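Local coordinates for protein TssK (Serratia sp. FS14, PDB 5Y0E) that is a baseplate protein of the bacterial type VI secretion system, assembles as a trimer, and probably links the baseplate to the membrane complex, at residues L102-A107 / E162-G167; P118-R123 / R148-L153. All blocks are in the same frame, centred on the assembly; numbering follows the deposited sequence.

Contact 1: residues L102-A107 / E162-G167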
# COMPACT_ATOMS: atom_id res chain seq x y z
N LEU A 102 25.18 2.07 -20.56
CA LEU A 102 26.19 3.04 -20.22
C LEU A 102 27.34 2.29 -19.68
O LEU A 102 27.17 1.33 -18.99
CB LEU A 102 25.67 3.97 -19.14
CG LEU A 102 26.67 5.03 -18.72
CD1 LEU A 102 26.72 6.10 -19.78
CD2 LEU A 102 26.31 5.61 -17.37
N PRO A 103 28.54 2.71 -20.01
CA PRO A 103 29.73 2.04 -19.53
C PRO A 103 29.92 2.28 -18.07
O PRO A 103 29.55 3.31 -17.58
CB PRO A 103 30.83 2.73 -20.29
CG PRO A 103 30.18 3.28 -21.48
CD PRO A 103 28.86 3.72 -21.01
N THR A 104 30.49 1.32 -17.39
CA THR A 104 30.75 1.46 -15.97
C THR A 104 32.00 2.30 -15.75
O THR A 104 32.94 2.27 -16.55
CB THR A 104 30.92 0.09 -15.34
OG1 THR A 104 32.13 -0.48 -15.81
CG2 THR A 104 29.78 -0.82 -15.72
N TYR A 105 32.00 3.07 -14.66
CA TYR A 105 33.19 3.83 -14.31
C TYR A 105 34.30 2.90 -13.88
O TYR A 105 34.12 2.07 -12.98
CB TYR A 105 32.90 4.83 -13.19
CG TYR A 105 34.12 5.64 -12.83
CD1 TYR A 105 35.07 5.16 -11.94
CD2 TYR A 105 34.36 6.86 -13.42
CE1 TYR A 105 36.19 5.87 -11.64
CE2 TYR A 105 35.48 7.58 -13.13
CZ TYR A 105 36.39 7.08 -12.24
OH TYR A 105 37.52 7.79 -11.93
N ARG A 106 35.47 3.05 -14.48
CA ARG A 106 36.66 2.33 -14.02
C ARG A 106 37.84 3.28 -14.01
O ARG A 106 38.07 4.01 -14.97
CB ARG A 106 36.98 1.11 -14.89
CG ARG A 106 38.02 0.19 -14.25
CD ARG A 106 37.35 -0.83 -13.37
NE ARG A 106 36.35 -1.56 -14.14
CZ ARG A 106 36.56 -2.74 -14.71
NH1 ARG A 106 37.73 -3.35 -14.59
NH2 ARG A 106 35.59 -3.32 -15.41
N ALA A 107 38.59 3.26 -12.91
CA ALA A 107 39.72 4.17 -12.78
C ALA A 107 40.83 3.85 -13.76
O ALA A 107 41.59 4.75 -14.13
CB ALA A 107 40.25 4.14 -11.34
N GLU A 162 31.33 -4.49 -18.60
CA GLU A 162 31.76 -3.11 -18.67
C GLU A 162 30.60 -2.17 -18.91
O GLU A 162 30.82 -0.98 -19.15
CB GLU A 162 32.82 -2.92 -19.75
CG GLU A 162 33.99 -3.90 -19.68
CD GLU A 162 34.55 -4.09 -18.27
OE1 GLU A 162 34.87 -5.24 -17.91
OE2 GLU A 162 34.67 -3.10 -17.51
N TRP A 163 29.38 -2.66 -18.84
CA TRP A 163 28.21 -1.83 -19.04
C TRP A 163 27.18 -2.19 -17.99
O TRP A 163 27.14 -3.31 -17.51
CB TRP A 163 27.59 -2.02 -20.42
CG TRP A 163 28.50 -1.78 -21.56
CD1 TRP A 163 29.51 -2.58 -22.00
CD2 TRP A 163 28.46 -0.65 -22.45
NE1 TRP A 163 30.12 -2.01 -23.09
CE2 TRP A 163 29.49 -0.83 -23.38
CE3 TRP A 163 27.67 0.48 -22.53
CZ2 TRP A 163 29.74 0.08 -24.38
CZ3 TRP A 163 27.92 1.38 -23.52
CH2 TRP A 163 28.94 1.18 -24.43
N THR A 164 26.36 -1.20 -17.63
CA THR A 164 25.06 -1.48 -17.05
C THR A 164 24.03 -1.03 -18.06
O THR A 164 24.31 -0.24 -18.95
CB THR A 164 24.82 -0.78 -15.71
OG1 THR A 164 24.79 0.63 -15.89
CG2 THR A 164 25.87 -1.16 -14.70
N ALA A 165 22.82 -1.55 -17.91
CA ALA A 165 21.82 -1.29 -18.93
C ALA A 165 20.43 -1.44 -18.35
O ALA A 165 20.22 -2.20 -17.41
CB ALA A 165 22.00 -2.22 -20.13
N LEU A 166 19.49 -0.75 -18.97
CA LEU A 166 18.08 -0.89 -18.67
C LEU A 166 17.38 -1.40 -19.92
O LEU A 166 17.65 -0.92 -21.02
CB LEU A 166 17.46 0.44 -18.24
CG LEU A 166 18.05 1.23 -17.08
CD1 LEU A 166 17.38 2.58 -16.99
CD2 LEU A 166 17.87 0.50 -15.80
N GLY A 167 16.47 -2.35 -19.77
CA GLY A 167 15.78 -2.89 -20.92
C GLY A 167 14.75 -1.93 -21.46
O GLY A 167 14.01 -1.30 -20.71

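Contact 2: residues P118-R123 / R148-L153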
# COMPACT_ATOMS: atom_id res chain seq x y z
N PRO A 118 33.83 4.35 -31.74
CA PRO A 118 33.08 3.16 -31.37
C PRO A 118 33.88 2.41 -30.31
O PRO A 118 35.04 2.71 -30.07
CB PRO A 118 33.08 2.38 -32.65
CG PRO A 118 34.44 2.66 -33.20
CD PRO A 118 34.80 4.06 -32.80
N GLU A 119 33.27 1.47 -29.62
CA GLU A 119 34.04 0.69 -28.67
C GLU A 119 34.90 1.41 -27.62
O GLU A 119 35.94 0.92 -27.23
CB GLU A 119 34.99 -0.15 -29.48
CG GLU A 119 35.58 0.65 -30.62
CD GLU A 119 37.02 1.00 -30.38
OE1 GLU A 119 37.75 0.15 -29.86
OE2 GLU A 119 37.43 2.11 -30.71
N ALA A 120 34.49 2.57 -27.14
CA ALA A 120 35.26 3.28 -26.16
C ALA A 120 34.42 3.34 -24.92
O ALA A 120 33.31 3.82 -24.93
CB ALA A 120 35.60 4.66 -26.65
N LEU A 121 34.96 2.84 -23.84
CA LEU A 121 34.23 2.82 -22.60
C LEU A 121 34.25 4.06 -21.74
O LEU A 121 34.24 3.97 -20.54
CB LEU A 121 34.70 1.65 -21.79
CG LEU A 121 34.65 0.44 -22.69
CD1 LEU A 121 35.42 -0.69 -22.05
CD2 LEU A 121 33.21 0.05 -22.89
N ALA A 122 34.25 5.21 -22.37
CA ALA A 122 34.22 6.44 -21.64
C ALA A 122 32.79 6.79 -21.32
O ALA A 122 31.92 6.53 -22.08
CB ALA A 122 34.86 7.54 -22.45
N ARG A 123 32.57 7.38 -20.17
CA ARG A 123 31.23 7.72 -19.79
C ARG A 123 30.80 9.04 -20.35
O ARG A 123 29.63 9.29 -20.51
CB ARG A 123 31.11 7.74 -18.28
CG ARG A 123 31.00 6.36 -17.67
CD ARG A 123 31.28 6.33 -16.19
NE ARG A 123 30.28 7.05 -15.46
CZ ARG A 123 29.20 6.51 -14.93
NH1 ARG A 123 28.97 5.23 -15.06
NH2 ARG A 123 28.35 7.25 -14.28
N ARG A 148 28.79 15.01 -21.57
CA ARG A 148 27.54 14.47 -21.99
C ARG A 148 27.62 12.99 -21.88
O ARG A 148 28.57 12.39 -22.33
CB ARG A 148 27.30 14.91 -23.40
CG ARG A 148 26.20 14.20 -24.13
CD ARG A 148 26.49 14.29 -25.60
NE ARG A 148 25.61 13.47 -26.40
CZ ARG A 148 25.14 13.85 -27.57
NH1 ARG A 148 24.35 13.06 -28.26
NH2 ARG A 148 25.48 15.03 -28.05
N LEU A 149 26.61 12.40 -21.26
CA LEU A 149 26.54 10.97 -21.01
C LEU A 149 26.48 10.15 -22.26
O LEU A 149 25.61 10.32 -23.07
CB LEU A 149 25.31 10.65 -20.19
CG LEU A 149 25.44 10.61 -18.69
CD1 LEU A 149 24.11 10.21 -18.13
CD2 LEU A 149 26.49 9.64 -18.26
N ARG A 150 27.38 9.20 -22.36
CA ARG A 150 27.44 8.34 -23.52
C ARG A 150 26.52 7.14 -23.44
O ARG A 150 26.95 6.02 -23.36
CB ARG A 150 28.87 7.92 -23.75
CG ARG A 150 29.79 9.12 -23.81
CD ARG A 150 30.93 8.94 -24.75
NE ARG A 150 31.48 7.62 -24.64
CZ ARG A 150 31.63 6.80 -25.65
NH1 ARG A 150 31.27 7.16 -26.84
NH2 ARG A 150 32.13 5.62 -25.48
N LEU A 151 25.24 7.43 -23.49
CA LEU A 151 24.22 6.44 -23.45
C LEU A 151 24.16 5.82 -24.80
O LEU A 151 24.45 6.43 -25.80
CB LEU A 151 22.90 7.08 -23.12
CG LEU A 151 22.77 7.64 -21.74
CD1 LEU A 151 21.40 8.24 -21.59
CD2 LEU A 151 22.96 6.54 -20.74
N ARG A 152 23.77 4.57 -24.84
CA ARG A 152 23.74 3.90 -26.09
C ARG A 152 22.71 2.80 -26.18
O ARG A 152 22.56 2.03 -25.28
CB ARG A 152 25.11 3.30 -26.29
CG ARG A 152 25.19 2.41 -27.49
CD ARG A 152 26.39 1.50 -27.47
NE ARG A 152 27.58 2.27 -27.69
CZ ARG A 152 28.71 1.74 -28.10
NH1 ARG A 152 28.75 0.44 -28.33
NH2 ARG A 152 29.78 2.49 -28.27
N LEU A 153 21.99 2.75 -27.29
CA LEU A 153 21.04 1.68 -27.52
C LEU A 153 21.77 0.52 -28.13
O LEU A 153 22.54 0.72 -29.02
CB LEU A 153 19.96 2.15 -28.45
CG LEU A 153 19.18 3.26 -27.82
CD1 LEU A 153 18.61 4.15 -28.87
CD2 LEU A 153 18.11 2.71 -26.93

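Contact 1: residues L102-A107 / E162-G167
Leu102 and Thr164 form an antiparallel hydrogen-bonded pair where strands 96-103 and 163-174 meet in a six-stranded mixed sheet. Leu102 N donates to Thr164 O (2.9 Å), and Thr164 N returns a bond to Leu102 O (3.0 Å). One step on, Pro103 and Trp163 make a non-hydrogen-bonded pair, and the side chains carry the contact. The indole of Trp163 takes it up there. Its CB lies near Leu102 O, and CG, set anti to the carbonyl carbon (chi1 -57°), brings the ring alongside the proline. Next along, CD2 passes Pro103 N and CA, and CE3 lies against Leu102 C and Pro103 N. Further out CZ3 meets both Pro103 CD (3.6 Å) and Pro103 CG, while CH2 comes nearest to CG. The result is a CH-pi contact: Pro103 CG sits 3.9 Å from the centroid of the Trp163 six-membered ring, over one face but offset toward the rim. Arg152 and Met154 of strand 142-155 also touch this indole. Beyond the strand end, Glu162 O accepts from Thr104 N (2.9 Å), which stands above the carbonyl plane instead of within it, and Pro103 CA adds a CA-H...O contact to the same oxygen. A salt bridge joins the side chains of Arg106 and Glu162, though its modelled geometry is doubtful; the carboxylate also pairs with Arg109. Thr164, on the same face of the sheet as Leu102, brings its CG2 to within 4.1 Å of Thr104 CG2.

Contact 2: residues P118-R123 / R148-L153
Arg150 reaches across to two successive carbonyls of the 118-123 loop, one with its backbone and one with its side chain. Its N donates to Arg123 O (2.9 Å), and its NE donates to Ala122 O (2.8 Å, N-H...O angle 166°). The Ala122 oxygen lies close to the guanidinium plane, but NE stands well above the plane of that carbonyl. Between the two bonds the aliphatic chain runs over the loop backbone, with Arg150 CG 3.3 Å from Arg123 O. Leu149 CA makes a CA-H...O contact with that same oxygen, and Leu149 CD2 borders it. Bends at chi2 and chi3 bring the guanidinium edge beside Ala120 and Ala122, whose methyl carbons lie near NH2 and NE respectively. Arg150 is the centre of an inverse gamma turn, which interrupts strand 142-155 between its pieces 148-149 and 152-153. Further out, Glu119 N lies at the edge of the Arg152 guanidinium, 3.9 Å from NH2. In the next shell, Glu116 forms a salt bridge with Arg150 NH1, the remaining nitrogen of that guanidinium. Arg123 points its CB away from 148-153; Asp71 pairs with its NH1, and Thr73 OG1 bonds to its NH2.

Overall arrangement
From the N terminus, the first strand of the mixed sheet, 96-103, runs out into the loop of contact 1. The chain then passes through 112-113 to the 118-123 loop, follows strand 124-131 and returns along 142-155, where contact 2 closes the smaller loop. Strand 163-174 finally pairs with 96-103, so contact 1 closes a larger loop that contains all of contact 2. In the sheet, 96-103 lies between 142-155 and 163-174. The two contacts touch directly: Arg123 NH1 lies 3.2 Å from Pro103 O, a probable hydrogen bond, and Leu102 CD1 packs on Arg150 O. Contact 2 ties the 118-123 loop to 142-155, Arg123 carries it on to 96-103, and contact 1 adds 163-174 beyond.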